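Local coordinates for protein isatin hydrolase (Ralstonia solanacearum, PDB 5NMP) that hydrolyses isatin, probably opening its five-membered ring to give isatinate, as a manganese-dependent enzyme, at residues 109-114 / 140-145; 113-118 / 123-128; 147-152 / 234-239. All blocks are in the same frame, centred on the assembly; numbering follows the deposited sequence.

Interaction 1 (109-114 / 140-145)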
ATOM      1  N   PRO A 109     -11.572  10.711   3.580  1.00 55.87           N
ATOM      2  CA  PRO A 109     -12.614  10.313   4.533  1.00 53.40           C
ATOM      3  C   PRO A 109     -13.558   9.282   3.926  1.00 51.75           C
ATOM      4  O   PRO A 109     -13.584   9.120   2.705  1.00 52.32           O
ATOM      5  CB  PRO A 109     -13.356  11.626   4.819  1.00 52.06           C
ATOM      6  CG  PRO A 109     -12.423  12.705   4.401  1.00 53.36           C
ATOM      7  CD  PRO A 109     -11.652  12.143   3.249  1.00 53.85           C
ATOM      8  N   ALA A 110     -14.328   8.596   4.764  1.00 50.17           N
ATOM      9  CA  ALA A 110     -15.276   7.605   4.267  1.00 49.64           C
ATOM     10  C   ALA A 110     -16.575   7.595   5.055  1.00 50.86           C
ATOM     11  O   ALA A 110     -16.598   7.893   6.251  1.00 54.17           O
ATOM     12  CB  ALA A 110     -14.654   6.225   4.289  1.00 49.10           C
ATOM     13  N   VAL A 111     -17.658   7.256   4.363  1.00 46.62           N
ATOM     14  CA  VAL A 111     -18.919   6.946   5.016  1.00 49.04           C
ATOM     15  C   VAL A 111     -19.219   5.474   4.779  1.00 47.41           C
ATOM     16  O   VAL A 111     -18.815   4.908   3.763  1.00 46.17           O
ATOM     17  CB  VAL A 111     -20.080   7.816   4.496  1.00 49.04           C
ATOM     18  CG1 VAL A 111     -19.793   9.283   4.761  1.00 44.31           C
ATOM     19  CG2 VAL A 111     -20.316   7.572   3.011  1.00 47.35           C
ATOM     20  N   VAL A 112     -19.911   4.850   5.723  1.00 49.28           N
ATOM     21  CA  VAL A 112     -20.217   3.430   5.608  1.00 48.18           C
ATOM     22  C   VAL A 112     -21.723   3.194   5.562  1.00 47.87           C
ATOM     23  O   VAL A 112     -22.442   3.552   6.492  1.00 50.77           O
ATOM     24  CB  VAL A 112     -19.605   2.629   6.771  1.00 48.74           C
ATOM     25  CG1 VAL A 112     -19.938   1.155   6.634  1.00 45.69           C
ATOM     26  CG2 VAL A 112     -18.096   2.837   6.823  1.00 49.15           C
ATOM     27  N   ILE A 113     -22.191   2.594   4.472  1.00 48.02           N
ATOM     28  CA  ILE A 113     -23.610   2.292   4.300  1.00 50.89           C
ATOM     29  C   ILE A 113     -23.885   0.826   4.612  1.00 56.47           C
ATOM     30  O   ILE A 113     -23.466  -0.056   3.863  1.00 58.81           O
ATOM     31  CB  ILE A 113     -24.090   2.594   2.861  1.00 48.69           C
ATOM     32  CG1 ILE A 113     -23.524   3.929   2.364  1.00 48.29           C
ATOM     33  CG2 ILE A 113     -25.607   2.565   2.780  1.00 46.68           C
ATOM     34  CD1 ILE A 113     -23.935   5.119   3.187  1.00 49.78           C
ATOM     35  N   ASP A 114     -24.589   0.565   5.711  1.00 58.08           N
ATOM     36  CA  ASP A 114     -24.850  -0.808   6.137  1.00 56.46           C
ATOM     37  C   ASP A 114     -26.135  -1.374   5.540  1.00 59.62           C
ATOM     38  O   ASP A 114     -27.237  -0.936   5.877  1.00 61.09           O
ATOM     39  CB  ASP A 114     -24.919  -0.896   7.662  1.00 56.79           C
ATOM     40  CG  ASP A 114     -25.165  -2.313   8.153  1.00 59.40           C
ATOM     41  OD1 ASP A 114     -24.713  -3.264   7.479  1.00 56.28           O
ATOM     42  OD2 ASP A 114     -25.811  -2.479   9.211  1.00 60.88           O
ATOM     43  N   GLY A 140     -26.602  12.157   8.536  1.00 72.24           N
ATOM     44  CA  GLY A 140     -26.154  13.418   7.971  1.00 67.33           C
ATOM     45  C   GLY A 140     -25.720  13.313   6.522  1.00 57.93           C
ATOM     46  O   GLY A 140     -25.594  12.220   5.972  1.00 54.80           O
ATOM     47  N   ARG A 141     -25.486  14.465   5.907  1.00 57.37           N
ATOM     48  CA  ARG A 141     -25.127  14.544   4.497  1.00 58.39           C
ATOM     49  C   ARG A 141     -23.799  13.851   4.198  1.00 55.82           C
ATOM     50  O   ARG A 141     -22.818  14.035   4.916  1.00 58.12           O
ATOM     51  CB  ARG A 141     -25.064  16.010   4.066  1.00 64.03           C
ATOM     52  CG  ARG A 141     -24.851  16.234   2.582  1.00 67.17           C
ATOM     53  CD  ARG A 141     -24.709  17.717   2.288  1.00 75.83           C
ATOM     54  NE  ARG A 141     -24.683  18.001   0.856  1.00 84.67           N
ATOM     55  CZ  ARG A 141     -25.748  18.362   0.148  1.00 95.67           C
ATOM     56  NH1 ARG A 141     -26.929  18.488   0.738  1.00 99.31           N
ATOM     57  NH2 ARG A 141     -25.632  18.600  -1.152  1.00100.44           N
ATOM     58  N   ILE A 142     -23.782  13.047   3.141  1.00 52.80           N
ATOM     59  CA  ILE A 142     -22.554  12.429   2.653  1.00 53.20           C
ATOM     60  C   ILE A 142     -21.607  13.504   2.119  1.00 57.38           C
ATOM     61  O   ILE A 142     -21.942  14.211   1.168  1.00 59.77           O
ATOM     62  CB  ILE A 142     -22.842  11.404   1.544  1.00 52.77           C
ATOM     63  CG1 ILE A 142     -23.784  10.312   2.055  1.00 51.73           C
ATOM     64  CG2 ILE A 142     -21.552  10.807   1.016  1.00 52.35           C
ATOM     65  CD1 ILE A 142     -24.245   9.356   0.981  1.00 42.98           C
ATOM     66  N   PRO A 143     -20.420  13.634   2.733  1.00 59.19           N
ATOM     67  CA  PRO A 143     -19.492  14.724   2.400  1.00 57.15           C
ATOM     68  C   PRO A 143     -18.802  14.548   1.047  1.00 58.16           C
ATOM     69  O   PRO A 143     -18.501  13.426   0.636  1.00 57.60           O
ATOM     70  CB  PRO A 143     -18.474  14.674   3.541  1.00 49.78           C
ATOM     71  CG  PRO A 143     -18.481  13.259   3.979  1.00 50.17           C
ATOM     72  CD  PRO A 143     -19.891  12.765   3.798  1.00 54.32           C
ATOM     73  N   ALA A 144     -18.557  15.659   0.361  1.00 60.30           N
ATOM     74  CA  ALA A 144     -17.887  15.625  -0.931  1.00 59.22           C
ATOM     75  C   ALA A 144     -16.425  15.237  -0.761  1.00 59.91           C
ATOM     76  O   ALA A 144     -15.746  15.732   0.137  1.00 59.74           O
ATOM     77  CB  ALA A 144     -18.006  16.970  -1.629  1.00 54.65           C
ATOM     78  N   GLY A 145     -15.949  14.346  -1.624  1.00 58.63           N
ATOM     79  CA  GLY A 145     -14.570  13.895  -1.579  1.00 57.48           C
ATOM     80  C   GLY A 145     -14.366  12.703  -0.664  1.00 57.42           C
ATOM     81  O   GLY A 145     -13.237  12.377  -0.298  1.00 62.02           O
TER

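Interaction 2 (113-118 / 123-128)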
ATOM      1  N   ILE A 113     -22.191   2.594   4.472  1.00 48.02           N
ATOM      2  CA  ILE A 113     -23.610   2.292   4.300  1.00 50.89           C
ATOM      3  C   ILE A 113     -23.885   0.826   4.612  1.00 56.47           C
ATOM      4  O   ILE A 113     -23.466  -0.056   3.863  1.00 58.81           O
ATOM      5  CB  ILE A 113     -24.090   2.594   2.861  1.00 48.69           C
ATOM      6  CG1 ILE A 113     -23.524   3.929   2.364  1.00 48.29           C
ATOM      7  CG2 ILE A 113     -25.607   2.565   2.780  1.00 46.68           C
ATOM      8  CD1 ILE A 113     -23.935   5.119   3.187  1.00 49.78           C
ATOM      9  N   ASP A 114     -24.589   0.565   5.711  1.00 58.08           N
ATOM     10  CA  ASP A 114     -24.850  -0.808   6.137  1.00 56.46           C
ATOM     11  C   ASP A 114     -26.135  -1.374   5.540  1.00 59.62           C
ATOM     12  O   ASP A 114     -27.237  -0.936   5.877  1.00 61.09           O
ATOM     13  CB  ASP A 114     -24.919  -0.896   7.662  1.00 56.79           C
ATOM     14  CG  ASP A 114     -25.165  -2.313   8.153  1.00 59.40           C
ATOM     15  OD1 ASP A 114     -24.713  -3.264   7.479  1.00 56.28           O
ATOM     16  OD2 ASP A 114     -25.811  -2.479   9.211  1.00 60.88           O
ATOM     17  N   ALA A 115     -25.982  -2.365   4.667  1.00 59.98           N
ATOM     18  CA  ALA A 115     -27.119  -3.031   4.044  1.00 57.47           C
ATOM     19  C   ALA A 115     -27.043  -4.543   4.230  1.00 61.91           C
ATOM     20  O   ALA A 115     -27.625  -5.299   3.455  1.00 68.44           O
ATOM     21  CB  ALA A 115     -27.187  -2.686   2.568  1.00 52.03           C
ATOM     22  N   SER A 116     -26.326  -4.975   5.263  1.00 57.80           N
ATOM     23  CA  SER A 116     -26.091  -6.398   5.495  1.00 58.59           C
ATOM     24  C   SER A 116     -27.383  -7.187   5.740  1.00 58.07           C
ATOM     25  O   SER A 116     -27.509  -8.328   5.299  1.00 57.34           O
ATOM     26  CB  SER A 116     -25.128  -6.589   6.671  1.00 61.15           C
ATOM     27  OG  SER A 116     -25.558  -5.871   7.814  1.00 66.31           O
ATOM     28  N   ALA A 117     -28.339  -6.577   6.435  1.00 54.68           N
ATOM     29  CA  ALA A 117     -29.610  -7.238   6.714  1.00 57.19           C
ATOM     30  C   ALA A 117     -30.425  -7.448   5.438  1.00 56.18           C
ATOM     31  O   ALA A 117     -31.126  -8.449   5.297  1.00 57.14           O
ATOM     32  CB  ALA A 117     -30.410  -6.437   7.722  1.00 53.52           C
ATOM     33  N   GLN A 118     -30.324  -6.500   4.511  1.00 52.53           N
ATOM     34  CA  GLN A 118     -31.069  -6.562   3.259  1.00 52.81           C
ATOM     35  C   GLN A 118     -30.484  -7.606   2.317  1.00 52.90           C
ATOM     36  O   GLN A 118     -31.218  -8.356   1.673  1.00 55.85           O
ATOM     37  CB  GLN A 118     -31.086  -5.192   2.570  1.00 53.40           C
ATOM     38  CG  GLN A 118     -31.985  -4.154   3.236  1.00 56.48           C
ATOM     39  CD  GLN A 118     -31.397  -3.588   4.516  1.00 60.11           C
ATOM     40  OE1 GLN A 118     -30.226  -3.808   4.832  1.00 63.95           O
ATOM     41  NE2 GLN A 118     -32.212  -2.852   5.263  1.00 60.90           N
ATOM     42  N   GLU A 123     -29.673 -11.642  -2.450  1.00 57.37           N
ATOM     43  CA  GLU A 123     -28.320 -11.544  -2.974  1.00 54.82           C
ATOM     44  C   GLU A 123     -28.242 -10.616  -4.189  1.00 56.13           C
ATOM     45  O   GLU A 123     -27.153 -10.255  -4.636  1.00 54.81           O
ATOM     46  CB  GLU A 123     -27.798 -12.939  -3.321  1.00 54.71           C
ATOM     47  CG  GLU A 123     -27.657 -13.842  -2.102  1.00 56.71           C
ATOM     48  CD  GLU A 123     -27.476 -15.305  -2.459  1.00 64.21           C
ATOM     49  OE1 GLU A 123     -28.088 -15.767  -3.448  1.00 73.47           O
ATOM     50  OE2 GLU A 123     -26.718 -15.994  -1.746  1.00 61.44           O
ATOM     51  N   ASP A 124     -29.399 -10.219  -4.710  1.00 57.71           N
ATOM     52  CA  ASP A 124     -29.447  -9.310  -5.854  1.00 58.82           C
ATOM     53  C   ASP A 124     -29.946  -7.929  -5.452  1.00 57.23           C
ATOM     54  O   ASP A 124     -30.342  -7.130  -6.303  1.00 60.82           O
ATOM     55  CB  ASP A 124     -30.335  -9.880  -6.955  1.00 56.08           C
ATOM     56  CG  ASP A 124     -29.676 -11.022  -7.692  1.00 69.92           C
ATOM     57  OD1 ASP A 124     -30.292 -12.104  -7.793  1.00 71.90           O
ATOM     58  OD2 ASP A 124     -28.540 -10.833  -8.175  1.00 69.16           O
ATOM     59  N   TRP A 125     -29.919  -7.661  -4.149  1.00 52.74           N
ATOM     60  CA  TRP A 125     -30.429  -6.411  -3.594  1.00 52.24           C
ATOM     61  C   TRP A 125     -29.734  -5.193  -4.196  1.00 52.88           C
ATOM     62  O   TRP A 125     -28.518  -5.184  -4.384  1.00 54.98           O
ATOM     63  CB  TRP A 125     -30.269  -6.417  -2.074  1.00 53.25           C
ATOM     64  CG  TRP A 125     -30.969  -5.295  -1.376  1.00 53.90           C
ATOM     65  CD1 TRP A 125     -32.271  -5.265  -0.972  1.00 52.96           C
ATOM     66  CD2 TRP A 125     -30.398  -4.042  -0.981  1.00 54.26           C
ATOM     67  NE1 TRP A 125     -32.548  -4.069  -0.356  1.00 54.52           N
ATOM     68  CE2 TRP A 125     -31.414  -3.300  -0.349  1.00 52.87           C
ATOM     69  CE3 TRP A 125     -29.124  -3.475  -1.105  1.00 53.47           C
ATOM     70  CZ2 TRP A 125     -31.199  -2.021   0.159  1.00 50.03           C
ATOM     71  CZ3 TRP A 125     -28.913  -2.205  -0.600  1.00 53.78           C
ATOM     72  CH2 TRP A 125     -29.945  -1.492   0.024  1.00 53.67           C
ATOM     73  N   LEU A 126     -30.519  -4.163  -4.495  1.00 52.27           N
ATOM     74  CA  LEU A 126     -29.998  -2.973  -5.147  1.00 49.62           C
ATOM     75  C   LEU A 126     -30.031  -1.753  -4.236  1.00 52.63           C
ATOM     76  O   LEU A 126     -31.069  -1.417  -3.663  1.00 57.23           O
ATOM     77  CB  LEU A 126     -30.784  -2.687  -6.428  1.00 50.91           C
ATOM     78  CG  LEU A 126     -30.763  -3.798  -7.477  1.00 55.94           C
ATOM     79  CD1 LEU A 126     -31.614  -3.429  -8.677  1.00 54.55           C
ATOM     80  CD2 LEU A 126     -29.333  -4.100  -7.898  1.00 58.31           C
ATOM     81  N   LEU A 127     -28.880  -1.099  -4.109  1.00 51.15           N
ATOM     82  CA  LEU A 127     -28.770   0.159  -3.383  1.00 48.54           C
ATOM     83  C   LEU A 127     -29.440   1.275  -4.177  1.00 55.22           C
ATOM     84  O   LEU A 127     -29.047   1.566  -5.308  1.00 58.96           O
ATOM     85  CB  LEU A 127     -27.301   0.498  -3.120  1.00 45.42           C
ATOM     86  CG  LEU A 127     -26.994   1.786  -2.356  1.00 42.26           C
ATOM     87  CD1 LEU A 127     -27.607   1.738  -0.972  1.00 39.89           C
ATOM     88  CD2 LEU A 127     -25.496   1.999  -2.267  1.00 41.11           C
ATOM     89  N   THR A 128     -30.454   1.896  -3.586  1.00 55.09           N
ATOM     90  CA  THR A 128     -31.224   2.910  -4.292  1.00 51.09           C
ATOM     91  C   THR A 128     -30.998   4.306  -3.724  1.00 50.47           C
ATOM     92  O   THR A 128     -30.444   4.465  -2.635  1.00 51.03           O
ATOM     93  CB  THR A 128     -32.729   2.593  -4.249  1.00 53.66           C
ATOM     94  OG1 THR A 128     -33.185   2.618  -2.891  1.00 54.95           O
ATOM     95  CG2 THR A 128     -32.999   1.225  -4.840  1.00 49.88           C
TER

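Interaction 3 (147-152 / 234-239)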
ATOM      1  N   TRP A 147     -15.045   8.516   0.380  1.00 50.03           N
ATOM      2  CA  TRP A 147     -15.397   7.171  -0.063  1.00 48.35           C
ATOM      3  C   TRP A 147     -16.807   6.824   0.389  1.00 45.16           C
ATOM      4  O   TRP A 147     -17.234   7.206   1.480  1.00 47.33           O
ATOM      5  CB  TRP A 147     -14.432   6.119   0.491  1.00 47.80           C
ATOM      6  CG  TRP A 147     -13.088   6.069  -0.154  1.00 49.63           C
ATOM      7  CD1 TRP A 147     -11.930   6.600   0.328  1.00 41.65           C
ATOM      8  CD2 TRP A 147     -12.751   5.425  -1.390  1.00 47.77           C
ATOM      9  NE1 TRP A 147     -10.894   6.339  -0.534  1.00 47.23           N
ATOM     10  CE2 TRP A 147     -11.372   5.620  -1.598  1.00 46.70           C
ATOM     11  CE3 TRP A 147     -13.483   4.711  -2.343  1.00 41.92           C
ATOM     12  CZ2 TRP A 147     -10.709   5.128  -2.720  1.00 49.08           C
ATOM     13  CZ3 TRP A 147     -12.823   4.222  -3.456  1.00 44.38           C
ATOM     14  CH2 TRP A 147     -11.451   4.433  -3.635  1.00 49.60           C
ATOM     15  N   VAL A 148     -17.527   6.091  -0.449  1.00 45.25           N
ATOM     16  CA  VAL A 148     -18.773   5.476  -0.026  1.00 47.57           C
ATOM     17  C   VAL A 148     -18.550   3.973   0.090  1.00 48.45           C
ATOM     18  O   VAL A 148     -18.460   3.270  -0.917  1.00 51.07           O
ATOM     19  CB  VAL A 148     -19.922   5.769  -1.004  1.00 49.39           C
ATOM     20  CG1 VAL A 148     -21.192   5.054  -0.562  1.00 47.71           C
ATOM     21  CG2 VAL A 148     -20.158   7.262  -1.099  1.00 49.25           C
ATOM     22  N   LEU A 149     -18.439   3.488   1.322  1.00 47.11           N
ATOM     23  CA  LEU A 149     -18.183   2.070   1.558  1.00 46.32           C
ATOM     24  C   LEU A 149     -19.490   1.303   1.756  1.00 48.03           C
ATOM     25  O   LEU A 149     -20.225   1.528   2.720  1.00 48.07           O
ATOM     26  CB  LEU A 149     -17.255   1.886   2.763  1.00 38.64           C
ATOM     27  CG  LEU A 149     -15.900   2.592   2.637  1.00 38.64           C
ATOM     28  CD1 LEU A 149     -14.987   2.258   3.803  1.00 40.25           C
ATOM     29  CD2 LEU A 149     -15.226   2.253   1.312  1.00 36.63           C
ATOM     30  N   PHE A 150     -19.768   0.401   0.819  1.00 44.67           N
ATOM     31  CA  PHE A 150     -20.993  -0.389   0.803  1.00 43.12           C
ATOM     32  C   PHE A 150     -20.829  -1.664   1.632  1.00 45.78           C
ATOM     33  O   PHE A 150     -20.304  -2.663   1.142  1.00 48.27           O
ATOM     34  CB  PHE A 150     -21.358  -0.730  -0.647  1.00 45.26           C
ATOM     35  CG  PHE A 150     -22.721  -1.341  -0.819  1.00 46.70           C
ATOM     36  CD1 PHE A 150     -23.714  -1.156   0.130  1.00 48.00           C
ATOM     37  CD2 PHE A 150     -23.008  -2.104  -1.943  1.00 47.76           C
ATOM     38  CE1 PHE A 150     -24.969  -1.722  -0.039  1.00 51.45           C
ATOM     39  CE2 PHE A 150     -24.258  -2.673  -2.118  1.00 50.10           C
ATOM     40  CZ  PHE A 150     -25.242  -2.482  -1.165  1.00 50.66           C
ATOM     41  N   ARG A 151     -21.276  -1.630   2.885  1.00 48.74           N
ATOM     42  CA  ARG A 151     -21.179  -2.801   3.756  1.00 50.18           C
ATOM     43  C   ARG A 151     -22.302  -3.802   3.502  1.00 53.07           C
ATOM     44  O   ARG A 151     -23.482  -3.461   3.591  1.00 56.29           O
ATOM     45  CB  ARG A 151     -21.198  -2.395   5.228  1.00 48.53           C
ATOM     46  CG  ARG A 151     -21.166  -3.595   6.149  1.00 46.30           C
ATOM     47  CD  ARG A 151     -21.458  -3.246   7.589  1.00 48.42           C
ATOM     48  NE  ARG A 151     -21.622  -4.462   8.378  1.00 53.04           N
ATOM     49  CZ  ARG A 151     -22.186  -4.509   9.579  1.00 58.88           C
ATOM     50  NH1 ARG A 151     -22.647  -3.400  10.144  1.00 63.59           N
ATOM     51  NH2 ARG A 151     -22.293  -5.670  10.213  1.00 56.74           N
ATOM     52  N   THR A 152     -21.927  -5.044   3.207  1.00 51.76           N
ATOM     53  CA  THR A 152     -22.893  -6.087   2.885  1.00 50.32           C
ATOM     54  C   THR A 152     -22.631  -7.389   3.640  1.00 49.29           C
ATOM     55  O   THR A 152     -23.391  -8.346   3.506  1.00 53.04           O
ATOM     56  CB  THR A 152     -22.885  -6.399   1.381  1.00 52.38           C
ATOM     57  OG1 THR A 152     -21.557  -6.759   0.983  1.00 52.43           O
ATOM     58  CG2 THR A 152     -23.345  -5.190   0.575  1.00 50.32           C
ATOM     59  N   ASP A 234     -17.756  -3.693   9.387  1.00 53.94           N
ATOM     60  CA  ASP A 234     -18.586  -3.698  10.587  1.00 60.31           C
ATOM     61  C   ASP A 234     -17.892  -3.052  11.785  1.00 62.08           C
ATOM     62  O   ASP A 234     -18.528  -2.778  12.800  1.00 68.91           O
ATOM     63  CB  ASP A 234     -18.988  -5.131  10.939  1.00 68.27           C
ATOM     64  CG  ASP A 234     -17.788  -6.034  11.161  1.00 78.73           C
ATOM     65  OD1 ASP A 234     -17.388  -6.219  12.329  1.00 80.76           O
ATOM     66  OD2 ASP A 234     -17.240  -6.554  10.165  1.00 84.57           O
ATOM     67  N   GLN A 235     -16.587  -2.820  11.674  1.00 56.85           N
ATOM     68  CA  GLN A 235     -15.829  -2.205  12.758  1.00 58.89           C
ATOM     69  C   GLN A 235     -15.662  -0.707  12.545  1.00 58.99           C
ATOM     70  O   GLN A 235     -14.973  -0.032  13.311  1.00 58.76           O
ATOM     71  CB  GLN A 235     -14.456  -2.863  12.899  1.00 60.32           C
ATOM     72  CG  GLN A 235     -14.514  -4.321  13.305  1.00 67.89           C
ATOM     73  CD  GLN A 235     -13.139  -4.924  13.490  1.00 73.58           C
ATOM     74  OE1 GLN A 235     -12.216  -4.263  13.968  1.00 73.76           O
ATOM     75  NE2 GLN A 235     -12.993  -6.187  13.105  1.00 77.58           N
ATOM     76  N   LEU A 236     -16.300  -0.192  11.499  1.00 57.87           N
ATOM     77  CA  LEU A 236     -16.219   1.228  11.183  1.00 53.94           C
ATOM     78  C   LEU A 236     -17.503   1.957  11.556  1.00 55.66           C
ATOM     79  O   LEU A 236     -18.594   1.399  11.450  1.00 56.19           O
ATOM     80  CB  LEU A 236     -15.923   1.427   9.697  1.00 51.93           C
ATOM     81  CG  LEU A 236     -14.611   0.836   9.183  1.00 52.49           C
ATOM     82  CD1 LEU A 236     -14.340   1.314   7.761  1.00 52.97           C
ATOM     83  CD2 LEU A 236     -13.461   1.196  10.109  1.00 49.94           C
ATOM     84  N   PRO A 237     -17.374   3.216  11.993  1.00 55.36           N
ATOM     85  CA  PRO A 237     -18.529   4.072  12.266  1.00 56.89           C
ATOM     86  C   PRO A 237     -19.211   4.489  10.968  1.00 59.33           C
ATOM     87  O   PRO A 237     -18.593   4.376   9.909  1.00 57.59           O
ATOM     88  CB  PRO A 237     -17.908   5.276  12.975  1.00 53.72           C
ATOM     89  CG  PRO A 237     -16.537   5.353  12.407  1.00 52.25           C
ATOM     90  CD  PRO A 237     -16.101   3.926  12.219  1.00 52.48           C
ATOM     91  N   PRO A 238     -20.468   4.957  11.042  1.00 61.96           N
ATOM     92  CA  PRO A 238     -21.161   5.448   9.846  1.00 62.78           C
ATOM     93  C   PRO A 238     -20.381   6.560   9.153  1.00 63.15           C
ATOM     94  O   PRO A 238     -20.347   6.616   7.924  1.00 61.32           O
ATOM     95  CB  PRO A 238     -22.488   5.973  10.399  1.00 61.89           C
ATOM     96  CG  PRO A 238     -22.698   5.203  11.649  1.00 62.12           C
ATOM     97  CD  PRO A 238     -21.335   4.986  12.231  1.00 60.77           C
ATOM     98  N   ARG A 239     -19.754   7.426   9.944  1.00 65.07           N
ATOM     99  CA  ARG A 239     -18.953   8.515   9.400  1.00 66.82           C
ATOM    100  C   ARG A 239     -17.817   8.906  10.347  1.00 64.37           C
ATOM    101  O   ARG A 239     -17.899   8.692  11.556  1.00 67.17           O
ATOM    102  CB  ARG A 239     -19.837   9.726   9.100  1.00 70.12           C
ATOM    103  CG  ARG A 239     -20.527  10.309  10.317  1.00 77.33           C
ATOM    104  CD  ARG A 239     -21.484  11.403   9.900  1.00 81.59           C
ATOM    105  NE  ARG A 239     -20.866  12.315   8.944  1.00 85.17           N
ATOM    106  CZ  ARG A 239     -21.543  13.055   8.072  1.00 89.01           C
ATOM    107  NH1 ARG A 239     -20.896  13.857   7.238  1.00 90.22           N
ATOM    108  NH2 ARG A 239     -22.866  12.988   8.031  1.00 91.27           N
TER

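Interaction 1 (109-114 / 140-145)
Val-111 meets Ile-142 and Pro-143 with its two methyl groups, and much of the contact depends on how that short side chain forks. Its CB points from strand 107-114 toward the loop that follows helix 129-139. There the chain divides: CG1, opposite the carbonyl carbon (chi1 -61°), runs alongside the proline ring and comes within 3.6 Å of Pro-143 CD, valine and ring passing in antiparallel fashion. The second branch, CG2, is flanked by the backbone N and the carbonyl carbon and reaches Ile-142 CG2 at 4.0 Å; here the side chains stand nearly perpendicular. Farther back along the strand, Pro-109 CD approaches Gly-145 O at 3.9 Å, an apposition of ring and backbone. The touching parts of the two segments run 151° apart without pairing as strands. This is a worked case of a beta-alpha-beta crossover: from strand 107-114 the chain passes through helix 116-119, short strand 126-127 and helix 129-139 to its parallel neighbour 147-151, and residues 140-145 belong to the return loop, with Gly-140 at positive phi. Trp-135 of the helix touches both Val-111 and Ile-142, while Glu-136 accepts a hydrogen bond from Ile-142 N. Across the contact itself the chemistry is chiefly apolar: methyl and ring carbons meet by shape and exclusion of water, and the polar bonds nearby belong to the loop and helix.

Interaction 2 (113-118 / 123-128)
Gln-118 lies on the indole of Trp-125, and the conformation of each side chain explains the match. Trp-125 carries CG anti to its backbone N (chi1 -170°), which extends the ring toward the turn between strand 107-114 and helix 116-119. Gln-118 has CG opposite its carbonyl carbon and bends at the next bond, running beside the indole in the same direction. Its CB stands over one face in a CH-pi contact, 3.5 Å from the centroid of the five-membered ring of Trp-125, and Gln-118 CG follows at 3.6 Å from Trp-125 NE1. Farther along the indole, Ala-115 CB approaches Trp-125 CZ3 obliquely at 3.6 Å. A more distant apolar touch, 4.3 Å from Ile-113 CG2 to Leu-127 CD1, extends the contact toward the strand.

An Asx turn at Asp-114 shapes the passage from strand to helix that presents Ala-115 and Gln-118. Asp-114 OD1 takes the Ser-116 hydroxyl on its syn lone pair, with OG 2.8 Å from OD1, and accepts Ser-116 N from above the carboxylate plane, 53° out of it. The latter bond is nearly straight, at 165°. Two donors from one serine thus restrain the carboxylate where the chain leaves the strand and enters the helix, with Ala-115 as N-cap residue. Around this buried cluster, Phe-131 of helix 129-139 meets the Trp-125 ring edge-to-face, Phe-150 of strand 147-151 packs on Ala-115 and Trp-125, and the short strand 126-127 pairs with 176-177.

Interaction 3 (147-152 / 234-239)
Arg-151 lays its guanidinium against Asp-234 by a face, with a methylene rather than a carboxylate as the partner. Its chain is extended from CG to NE, carrying the flat group across the aspartate, where Asp-234 CB sits 3.3 Å above the guanidinium plane, displaced from the group's centre. The nearest atoms are Arg-151 NH2 and Asp-234 CB, 3.4 Å apart, and Arg-151 CZ is 3.5 Å from the same CB. The aspartate's charged end turns elsewhere: Asp-234 OD2 lies 5.1 Å from Arg-151 NH2, so opposite charges are near without pairing, and Arg-151 NE makes its salt bridge to Asp-153 instead. Strand 147-151 belongs to the central mixed sheet of this cyclase-family fold, between 107-114 and 193-195 and parallel to both; residues 234-239 cross one face of it on the way to strand 239-244. Farther along the strand, Leu-149 is buried and forms the smaller, apolar part of the contact, where one methyl pair, Leu-149 CD1 and Leu-236 CD1, meets at 4.1 Å. Leu-236 is packed in further by Val-112, Ala-262 and Val-264, whereas Asp-234, at the other end, is exposed to solvent.

In the fold
All three interactions gather round two neighbouring parallel strands of the mixed sheet, 107-114 and 147-151. Interactions 1 and 2 start from the first strand, share Ile-113 and Asp-114, and have centres about 16 Å apart. Interaction 3 opens on the second strand, its centre about 8 Å from that of interaction 1 and about 12 Å from that of interaction 2. Along the chain, interaction 2 closes first, then interaction 1, and both before interaction 3 opens. Probable backbone hydrogen bonds, such as Ile-113 N to Leu-149 O at 2.8 Å, stitch the strands together. Return loop, strand-end turn and 234-239 segment thus pack round the two strands, set back from the metal site: the side chain of Leu-149 is about 14 Å from the bound manganese ion.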